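Local coordinates for protein kynurenine formamidase (Bacillus anthracis, PDB 4CO9) that catalyses the zinc-dependent hydrolysis of N-formyl-L-kynurenine to L-kynurenine and formate, the second step of tryptophan degradation by the kynurenine pathway, at residues V79-I84 against V106-L111; D124-L129 against D148-D153; A131-F136 against H164-H169. All coordinates share one frame; numbering follows the deposited sequence.

Contact 1: V79-I84 against V106-L111; sequences VGPTRI and VERLLL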
loop_
_atom_site.group_PDB
_atom_site.type_symbol
_atom_site.label_atom_id
_atom_site.label_comp_id
_atom_site.label_asym_id
_atom_site.label_seq_id
_atom_site.Cartn_x
_atom_site.Cartn_y
_atom_site.Cartn_z
ATOM N N VAL C 79 -8.639 -7.682 -1.370
ATOM C CA VAL C 79 -9.344 -6.959 -2.415
ATOM C C VAL C 79 -10.662 -7.662 -2.703
ATOM O O VAL C 79 -10.668 -8.844 -3.040
ATOM C CB VAL C 79 -8.534 -6.908 -3.727
ATOM C CG1 VAL C 79 -9.254 -6.047 -4.761
ATOM C CG2 VAL C 79 -7.133 -6.356 -3.479
ATOM N N GLY C 80 -11.764 -6.925 -2.643
ATOM C CA GLY C 80 -13.048 -7.479 -3.060
ATOM C C GLY C 80 -14.222 -6.977 -2.248
ATOM O O GLY C 80 -14.070 -6.067 -1.425
ATOM N N PRO C 81 -15.412 -7.559 -2.493
ATOM C CA PRO C 81 -16.640 -7.128 -1.842
ATOM C C PRO C 81 -16.503 -7.116 -0.335
ATOM O O PRO C 81 -15.898 -8.023 0.241
ATOM C CB PRO C 81 -17.663 -8.186 -2.290
ATOM C CG PRO C 81 -17.167 -8.617 -3.620
ATOM C CD PRO C 81 -15.668 -8.624 -3.485
ATOM N N THR C 82 -17.048 -6.076 0.278
ATOM C CA THR C 82 -17.004 -5.901 1.719
ATOM C C THR C 82 -18.320 -5.326 2.176
ATOM O O THR C 82 -18.980 -4.594 1.441
ATOM C CB THR C 82 -15.887 -4.952 2.272
ATOM O OG1 THR C 82 -15.752 -5.120 3.693
ATOM C CG2 THR C 82 -16.211 -3.493 2.055
ATOM N N ARG C 83 -18.716 -5.698 3.386
ATOM C CA ARG C 83 -19.878 -5.129 4.019
ATOM C C ARG C 83 -19.426 -4.303 5.209
ATOM O O ARG C 83 -18.533 -4.714 5.940
ATOM C CB ARG C 83 -20.828 -6.234 4.485
ATOM C CG ARG C 83 -21.961 -5.644 5.289
ATOM C CD ARG C 83 -23.239 -5.327 4.532
ATOM N NE ARG C 83 -23.638 -6.326 3.541
ATOM C CZ ARG C 83 -24.420 -7.367 3.797
ATOM N NH1 ARG C 83 -24.893 -7.575 5.021
ATOM N NH2 ARG C 83 -24.744 -8.201 2.816
ATOM N N ILE C 84 -20.053 -3.148 5.403
ATOM C CA ILE C 84 -19.779 -2.292 6.545
ATOM C C ILE C 84 -21.017 -2.178 7.438
ATOM O O ILE C 84 -22.118 -1.912 6.944
ATOM C CB ILE C 84 -19.358 -0.891 6.082
ATOM C CG1 ILE C 84 -18.160 -1.016 5.124
ATOM C CG2 ILE C 84 -19.048 0.001 7.270
ATOM C CD1 ILE C 84 -17.573 0.301 4.684
ATOM N N VAL C 106 -21.244 -12.695 2.652
ATOM C CA VAL C 106 -20.233 -11.684 2.932
ATOM C C VAL C 106 -18.848 -12.335 3.057
ATOM O O VAL C 106 -18.674 -13.364 3.729
ATOM C CB VAL C 106 -20.582 -10.890 4.213
ATOM C CG1 VAL C 106 -19.460 -9.935 4.589
ATOM C CG2 VAL C 106 -21.881 -10.127 4.001
ATOM N N GLU C 107 -17.859 -11.729 2.403
ATOM C CA GLU C 107 -16.467 -12.220 2.423
ATOM C C GLU C 107 -15.548 -11.347 3.303
ATOM O O GLU C 107 -14.516 -11.812 3.789
ATOM C CB GLU C 107 -15.910 -12.260 0.990
ATOM C CG GLU C 107 -16.623 -13.140 -0.054
ATOM C CD GLU C 107 -16.292 -12.716 -1.483
ATOM O OE1 GLU C 107 -15.145 -12.284 -1.755
ATOM O OE2 GLU C 107 -17.192 -12.799 -2.342
ATOM N N ARG C 108 -15.895 -10.075 3.471
ATOM C CA ARG C 108 -15.073 -9.117 4.220
ATOM C C ARG C 108 -16.015 -8.231 5.006
ATOM O O ARG C 108 -17.019 -7.798 4.467
ATOM C CB ARG C 108 -14.242 -8.257 3.265
ATOM C CG ARG C 108 -13.296 -9.048 2.385
ATOM C CD ARG C 108 -12.660 -8.267 1.252
ATOM N NE ARG C 108 -11.973 -9.241 0.409
ATOM C CZ ARG C 108 -12.573 -10.036 -0.473
ATOM N NH1 ARG C 108 -13.883 -9.944 -0.714
ATOM N NH2 ARG C 108 -11.845 -10.923 -1.141
ATOM N N LEU C 109 -15.690 -7.963 6.267
ATOM C CA LEU C 109 -16.582 -7.213 7.131
ATOM C C LEU C 109 -15.830 -6.133 7.880
ATOM O O LEU C 109 -14.829 -6.422 8.533
ATOM C CB LEU C 109 -17.250 -8.173 8.122
ATOM C CG LEU C 109 -18.253 -7.585 9.101
ATOM C CD1 LEU C 109 -19.481 -7.092 8.348
ATOM C CD2 LEU C 109 -18.666 -8.630 10.128
ATOM N N LEU C 110 -16.285 -4.888 7.740
ATOM C CA LEU C 110 -15.725 -3.758 8.492
ATOM C C LEU C 110 -16.698 -3.332 9.566
ATOM O O LEU C 110 -17.893 -3.151 9.299
ATOM C CB LEU C 110 -15.407 -2.573 7.580
ATOM C CG LEU C 110 -14.573 -2.863 6.337
ATOM C CD1 LEU C 110 -14.286 -1.603 5.545
ATOM C CD2 LEU C 110 -13.272 -3.572 6.688
ATOM N N LEU C 111 -16.177 -3.157 10.777
ATOM C CA LEU C 111 -16.960 -2.800 11.946
ATOM C C LEU C 111 -16.702 -1.353 12.346
ATOM O O LEU C 111 -15.576 -0.995 12.697
ATOM C CB LEU C 111 -16.603 -3.724 13.112
ATOM C CG LEU C 111 -16.648 -5.227 12.879
ATOM C CD1 LEU C 111 -16.314 -5.979 14.162
ATOM C CD2 LEU C 111 -18.017 -5.649 12.382
HETATM O O HOH W 1 -18.478 -9.167 1.183
#

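Contact 2: D124-L129 against D148-D153; sequences DIIPHL and DVPSVD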
loop_
_atom_site.group_PDB
_atom_site.type_symbol
_atom_site.label_atom_id
_atom_site.label_comp_id
_atom_site.label_asym_id
_atom_site.label_seq_id
_atom_site.Cartn_x
_atom_site.Cartn_y
_atom_site.Cartn_z
ATOM N N ASP C 124 -7.336 5.072 25.458
ATOM C CA ASP C 124 -7.116 4.425 26.745
ATOM C C ASP C 124 -7.880 3.115 26.837
ATOM O O ASP C 124 -7.441 2.193 27.511
ATOM C CB ASP C 124 -7.543 5.368 27.872
ATOM C CG ASP C 124 -6.695 6.623 27.917
ATOM O OD1 ASP C 124 -5.452 6.498 27.899
ATOM O OD2 ASP C 124 -7.269 7.729 27.971
ATOM N N ILE C 125 -9.040 3.049 26.185
ATOM C CA ILE C 125 -9.839 1.827 26.122
ATOM C C ILE C 125 -10.527 1.757 24.761
ATOM O O ILE C 125 -10.874 2.787 24.191
ATOM C CB ILE C 125 -10.904 1.791 27.254
ATOM C CG1 ILE C 125 -11.637 0.447 27.280
ATOM C CG2 ILE C 125 -11.909 2.921 27.104
ATOM C CD1 ILE C 125 -12.489 0.246 28.519
ATOM N N ILE C 126 -10.717 0.548 24.248
ATOM C CA ILE C 126 -11.486 0.348 23.015
ATOM C C ILE C 126 -12.445 -0.821 23.169
ATOM O O ILE C 126 -12.278 -1.645 24.061
ATOM C CB ILE C 126 -10.563 0.060 21.809
ATOM C CG1 ILE C 126 -9.783 -1.247 22.033
ATOM C CG2 ILE C 126 -9.636 1.250 21.567
ATOM C CD1 ILE C 126 -9.039 -1.755 20.813
ATOM N N PRO C 127 -13.448 -0.908 22.285
ATOM C CA PRO C 127 -14.240 -2.124 22.234
ATOM C C PRO C 127 -13.425 -3.214 21.578
ATOM O O PRO C 127 -12.835 -2.980 20.532
ATOM C CB PRO C 127 -15.432 -1.742 21.346
ATOM C CG PRO C 127 -15.399 -0.259 21.254
ATOM C CD PRO C 127 -13.948 0.088 21.330
ATOM N N HIS C 128 -13.387 -4.394 22.180
ATOM C CA HIS C 128 -12.641 -5.505 21.604
ATOM C C HIS C 128 -13.613 -6.501 20.983
ATOM O O HIS C 128 -14.818 -6.400 21.187
ATOM C CB HIS C 128 -11.779 -6.177 22.662
ATOM C CG HIS C 128 -12.557 -6.713 23.822
ATOM N ND1 HIS C 128 -12.948 -5.923 24.882
ATOM C CD2 HIS C 128 -13.014 -7.958 24.089
ATOM C CE1 HIS C 128 -13.599 -6.664 25.761
ATOM N NE2 HIS C 128 -13.662 -7.899 25.299
ATOM N N LEU C 129 -13.072 -7.452 20.236
ATOM C CA LEU C 129 -13.830 -8.560 19.685
ATOM C C LEU C 129 -13.657 -9.778 20.586
ATOM O O LEU C 129 -12.549 -10.076 21.029
ATOM C CB LEU C 129 -13.333 -8.906 18.282
ATOM C CG LEU C 129 -13.182 -7.724 17.325
ATOM C CD1 LEU C 129 -12.834 -8.242 15.942
ATOM C CD2 LEU C 129 -14.448 -6.874 17.284
ATOM N N ASP C 148 -12.305 0.015 13.270
ATOM C CA ASP C 148 -11.887 1.420 13.280
ATOM C C ASP C 148 -11.173 1.820 14.567
ATOM O O ASP C 148 -11.250 2.973 14.993
ATOM C CB ASP C 148 -13.077 2.346 13.001
ATOM C CG ASP C 148 -14.180 2.229 14.037
ATOM O OD1 ASP C 148 -14.123 1.318 14.891
ATOM O OD2 ASP C 148 -15.133 3.040 13.975
ATOM N N VAL C 149 -10.469 0.865 15.169
ATOM C CA VAL C 149 -9.650 1.076 16.360
ATOM C C VAL C 149 -8.326 0.302 16.187
ATOM O O VAL C 149 -8.187 -0.473 15.244
ATOM C CB VAL C 149 -10.381 0.624 17.641
ATOM C CG1 VAL C 149 -11.449 1.636 18.017
ATOM C CG2 VAL C 149 -10.998 -0.754 17.450
ATOM N N PRO C 150 -7.335 0.535 17.064
ATOM C CA PRO C 150 -5.992 -0.040 16.811
ATOM C C PRO C 150 -5.854 -1.532 17.024
ATOM O O PRO C 150 -4.844 -2.103 16.619
ATOM C CB PRO C 150 -5.100 0.684 17.819
ATOM C CG PRO C 150 -5.829 1.930 18.153
ATOM C CD PRO C 150 -7.283 1.582 18.098
ATOM N N SER C 151 -6.827 -2.155 17.674
ATOM C CA SER C 151 -6.718 -3.560 17.990
ATOM C C SER C 151 -8.067 -4.275 17.987
ATOM O O SER C 151 -9.114 -3.650 18.174
ATOM C CB SER C 151 -6.054 -3.739 19.345
ATOM O OG SER C 151 -5.693 -5.102 19.542
ATOM N N VAL C 152 -8.013 -5.581 17.756
ATOM C CA VAL C 152 -9.181 -6.459 17.940
ATOM C C VAL C 152 -9.239 -7.041 19.361
ATOM O O VAL C 152 -10.243 -7.643 19.733
ATOM C CB VAL C 152 -9.223 -7.607 16.910
ATOM C CG1 VAL C 152 -9.358 -7.047 15.501
ATOM C CG2 VAL C 152 -8.005 -8.515 17.031
ATOM N N ASP C 153 -8.170 -6.870 20.140
ATOM C CA ASP C 153 -8.127 -7.296 21.542
ATOM C C ASP C 153 -7.998 -6.084 22.453
ATOM O O ASP C 153 -7.618 -4.985 21.995
ATOM C CB ASP C 153 -6.937 -8.216 21.783
ATOM C CG ASP C 153 -7.210 -9.638 21.365
ATOM O OD1 ASP C 153 -8.127 -10.258 21.938
ATOM O OD2 ASP C 153 -6.508 -10.138 20.468
HETATM O O HOH W 2 -11.823 -4.152 18.188
HETATM O O HOH W 3 -10.541 -9.885 22.801
#

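Contact 3: A131-F136 against H164-H169; sequences ADIAPF and HQLFKH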
loop_
_atom_site.group_PDB
_atom_site.type_symbol
_atom_site.label_atom_id
_atom_site.label_comp_id
_atom_site.label_asym_id
_atom_site.label_seq_id
_atom_site.Cartn_x
_atom_site.Cartn_y
_atom_site.Cartn_z
ATOM N N ALA C 131 -13.684 -13.852 21.422
ATOM C CA ALA C 131 -13.196 -15.015 20.670
ATOM C C ALA C 131 -14.270 -15.766 19.880
ATOM O O ALA C 131 -14.008 -16.255 18.778
ATOM C CB ALA C 131 -12.477 -15.987 21.596
ATOM N N ASP C 132 -15.476 -15.847 20.423
ATOM C CA ASP C 132 -16.556 -16.583 19.740
ATOM C C ASP C 132 -17.003 -15.948 18.414
ATOM O O ASP C 132 -17.811 -16.522 17.683
ATOM C CB ASP C 132 -17.753 -16.818 20.680
ATOM C CG ASP C 132 -18.568 -15.555 20.980
ATOM O OD1 ASP C 132 -18.327 -14.468 20.414
ATOM O OD2 ASP C 132 -19.507 -15.670 21.797
ATOM N N ILE C 133 -16.506 -14.749 18.125
ATOM C CA ILE C 133 -16.763 -14.120 16.845
ATOM C C ILE C 133 -16.142 -14.924 15.690
ATOM O O ILE C 133 -16.678 -14.933 14.585
ATOM C CB ILE C 133 -16.239 -12.665 16.853
ATOM C CG1 ILE C 133 -17.003 -11.804 15.864
ATOM C CG2 ILE C 133 -14.745 -12.617 16.542
ATOM C CD1 ILE C 133 -16.635 -10.340 15.954
ATOM N N ALA C 134 -15.029 -15.610 15.953
ATOM C CA ALA C 134 -14.238 -16.239 14.896
ATOM C C ALA C 134 -14.874 -17.467 14.230
ATOM O O ALA C 134 -14.966 -17.511 13.002
ATOM C CB ALA C 134 -12.838 -16.566 15.395
ATOM N N PRO C 135 -15.320 -18.467 15.016
ATOM C CA PRO C 135 -16.065 -19.563 14.371
ATOM C C PRO C 135 -17.333 -19.080 13.669
ATOM O O PRO C 135 -17.665 -19.568 12.592
ATOM C CB PRO C 135 -16.437 -20.496 15.536
ATOM C CG PRO C 135 -15.626 -20.045 16.705
ATOM C CD PRO C 135 -15.275 -18.607 16.481
ATOM N N PHE C 136 -18.037 -18.138 14.286
ATOM C CA PHE C 136 -19.251 -17.555 13.712
ATOM C C PHE C 136 -19.000 -16.950 12.333
ATOM O O PHE C 136 -19.686 -17.275 11.372
ATOM C CB PHE C 136 -19.800 -16.471 14.643
ATOM C CG PHE C 136 -21.030 -15.793 14.122
ATOM C CD1 PHE C 136 -22.240 -16.464 14.099
ATOM C CD2 PHE C 136 -20.982 -14.479 13.651
ATOM C CE1 PHE C 136 -23.388 -15.845 13.624
ATOM C CE2 PHE C 136 -22.128 -13.856 13.174
ATOM C CZ PHE C 136 -23.332 -14.543 13.167
ATOM N N HIS C 164 -5.518 -14.483 17.870
ATOM C CA HIS C 164 -5.239 -15.903 17.701
ATOM C C HIS C 164 -6.417 -16.656 17.090
ATOM O O HIS C 164 -6.238 -17.432 16.157
ATOM C CB HIS C 164 -4.841 -16.545 19.042
ATOM C CG HIS C 164 -3.416 -16.317 19.417
ATOM N ND1 HIS C 164 -3.019 -15.279 20.231
ATOM C CD2 HIS C 164 -2.291 -16.986 19.083
ATOM C CE1 HIS C 164 -1.709 -15.328 20.385
ATOM N NE2 HIS C 164 -1.243 -16.357 19.707
ATOM N N GLN C 165 -7.615 -16.438 17.626
ATOM C CA GLN C 165 -8.776 -17.179 17.160
ATOM C C GLN C 165 -9.147 -16.794 15.735
ATOM O O GLN C 165 -9.512 -17.658 14.933
ATOM C CB GLN C 165 -9.958 -17.010 18.112
ATOM C CG GLN C 165 -9.801 -17.798 19.406
ATOM C CD GLN C 165 -9.558 -19.277 19.145
ATOM O OE1 GLN C 165 -10.350 -19.937 18.476
ATOM N NE2 GLN C 165 -8.445 -19.795 19.651
ATOM N N LEU C 166 -9.039 -15.505 15.417
ATOM C CA LEU C 166 -9.345 -15.049 14.068
ATOM C C LEU C 166 -8.458 -15.748 13.058
ATOM O O LEU C 166 -8.957 -16.391 12.126
ATOM C CB LEU C 166 -9.212 -13.525 13.951
ATOM C CG LEU C 166 -10.320 -12.732 14.634
ATOM C CD1 LEU C 166 -9.959 -11.253 14.729
ATOM C CD2 LEU C 166 -11.647 -12.912 13.918
ATOM N N PHE C 167 -7.150 -15.685 13.257
ATOM C CA PHE C 167 -6.258 -16.332 12.306
ATOM C C PHE C 167 -6.386 -17.874 12.326
ATOM O O PHE C 167 -6.235 -18.510 11.282
ATOM C CB PHE C 167 -4.810 -15.797 12.358
ATOM C CG PHE C 167 -4.534 -14.676 11.350
ATOM C CD1 PHE C 167 -4.322 -14.963 10.013
ATOM C CD2 PHE C 167 -4.493 -13.343 11.744
ATOM C CE1 PHE C 167 -4.056 -13.952 9.095
ATOM C CE2 PHE C 167 -4.224 -12.325 10.828
ATOM C CZ PHE C 167 -4.005 -12.634 9.506
ATOM N N LYS C 168 -6.729 -18.461 13.472
ATOM C CA LYS C 168 -7.008 -19.910 13.543
ATOM C C LYS C 168 -8.145 -20.293 12.598
ATOM O O LYS C 168 -8.214 -21.432 12.142
ATOM C CB LYS C 168 -7.389 -20.293 14.967
ATOM C CG LYS C 168 -7.267 -21.769 15.328
ATOM C CD LYS C 168 -7.824 -22.041 16.729
ATOM C CE LYS C 168 -6.928 -22.956 17.555
ATOM N NZ LYS C 168 -6.713 -24.271 16.921
ATOM N N HIS C 169 -9.055 -19.354 12.352
ATOM C CA HIS C 169 -10.205 -19.577 11.478
ATOM C C HIS C 169 -10.059 -18.905 10.118
ATOM O O HIS C 169 -11.047 -18.661 9.440
ATOM C CB HIS C 169 -11.474 -19.099 12.167
ATOM C CG HIS C 169 -11.877 -19.953 13.324
ATOM N ND1 HIS C 169 -11.376 -19.764 14.593
ATOM C CD2 HIS C 169 -12.727 -21.006 13.403
ATOM C CE1 HIS C 169 -11.903 -20.660 15.408
ATOM N NE2 HIS C 169 -12.725 -21.428 14.710
HETATM O O HOH W 4 -12.994 -18.955 18.936
#

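Contact 1: V79-I84 against V106-L111
The guanidinium of Arg108 reaches the chain at Val79-Pro81. Its NH1 donates to Pro81 O at 2.9 Å, and that oxygen lies at the edge of the group, in its plane. Val79 O and Gly80 CA sit over one face instead. Val79 O is 3.1 Å from Arg108 NH2, but the angle is too poor for a bond. The chain of Arg108 runs straight from CG to NE, with CG anti to the carbonyl carbon (chi1 -60°). This extension carries the charge along Pro81 to the corner at Gly80. Gly80 has no side chain, and its backbone packs directly on the guanidinium, with Gly80 C 3.4 Å from Arg108 NH1.

Further along, the two strands pair in parallel. Arg83 N donates to Arg108 O, and Leu110 N donates to Arg83 O, both at 2.9 Å and nearly straight. Thr82 OG1 adds a weak bond to Arg108 O, so this carbonyl takes two donors. On one face of the sheet Ile84 CD1 packs on Leu110 CD1 at 3.9 Å. On the other, Val106 CG2 lies over a face of the Arg83 guanidinium, 3.6 Å from NH2, toward the rim.

Further direct partners hold both arginines. Arg108 NH1 also forms a salt bridge with Glu107 OE1 (2.9 Å), meeting it from above the carboxylate plane. Its NE and NH2 donate to Val77 O and Gln76 O. Arg83 is held by a salt bridge from NE to Asp186 and by a hydrogen bond from NH1 to His102 O. A water joins Pro81 O, weakly, to Glu107 N.

The pair lies inside the mixed sheet: strand 185-190 runs antiparallel beside 81-86, and strand 144-147 runs parallel beside 108-112.

Contact 2: D124-L129 against D148-D153
The closest approach of any side chain across this contact is a methyl on a carbonyl: Ile126 CD1 lies 3.2 Å from Ser151 O. It also rests against Ser151 CB. Ile126 CG1 stands between the backbone N and the carbonyl carbon (chi1 63°), and the chain beyond is extended, which sends CD1 to this turn. The other branch, CG2, packs 4.0 Å from Val149 CG1 and also touches Pro150 CD. One isoleucine thus covers much of the bend from Val149 to Ser151.

One direct backbone hydrogen bond joins the segments at the other end. Leu129 N donates to Val152 O at 2.9 Å, with an N-H...O angle of 170°. The side chains of the same two residues also meet, Leu129 CD1 on Val152 CG1 at 3.7 Å. His128 gives mainly its CB, which touches Val152 O.

Ser151 OG accepts from Asp153 N at 3.1 Å, an ST turn in the loop that follows strand 144-147. This loop borders the binuclear zinc site: the side chain of Ser151 is about 4 Å from a zinc ion and about 4 Å from that of Trp22, a substrate-binding residue. Asp153 OD2 is hydrogen-bonded to ND1 of the zinc ligand His163 and probably helps to orient it from the second shell.

Two waters complete the join. One donates to both Pro127 O and Ser151 O, each at 2.8 Å, bridging backbones that do not bond directly there. The other donates to Leu129 O and to Asp153 OD1, and OD1 has a second partner in Ala162 N at the start of helix 161-168.

Contact 3: A131-F136 against H164-H169
His169 crosses to helix 133-140 with its whole side chain. CB lies 3.9 Å from Ala134 O, and CG is about as close to Ala134 C. ND1 meets Ala134 CB at 3.6 Å. CD2 is 3.8 Å from Pro135 CA, while CE1 and NE2 reach Pro135 CG. The ring therefore lies with one face against the Ala134-Pro135 peptide, and Pro135 N sits over its centre. Chi1 (-70°, CG anti to the carbonyl carbon) places the ring, and chi2 (86°) turns ND1 back to the end of helix 161-168. There His169 ND1 donates to Gln165 O at 2.8 Å, and the acceptor is in the ring plane. That bond, with the packing of the face, holds the ring's rotation.

Ala134 is the small residue at the closest approach of the two backbones. Its CB touches Gln165 O at 3.5 Å and also meets Leu166 CD2. On the buried side Leu166 CD2 packs against Ile133 CG2 as well. Toward the more exposed side, Ala131 CB rests on Gln165 CG, and a water donates to both Ala131 O and Gln165 OE1.

The contact joins the start of helix 133-140 to the C-terminal end of helix 161-168. Direct contacts between the two segments are van der Waals, and polar linkage comes through the water. The bond to Gln165 O means that His169 ND1 carries a hydrogen.

The contacts follow the chain from the central sheet to its helical cover. Contact 1 closes before the others open, and it pairs two neighbouring strands of the mixed sheet. Contacts 2 and 3 alternate along the chain: strand 128-129 leads into helix 133-140, and the loop after strand 144-147 leads into helix 161-168. The centres of contacts 1 and 2 are about 19 Å apart, yet Leu111 CD1 touches Leu129 CD2 at 3.7 Å. Contacts 2 and 3, about 16 Å apart, meet through Val152 and Leu166. Contact 2 thus connects the sheet with the helices, beside the zinc site.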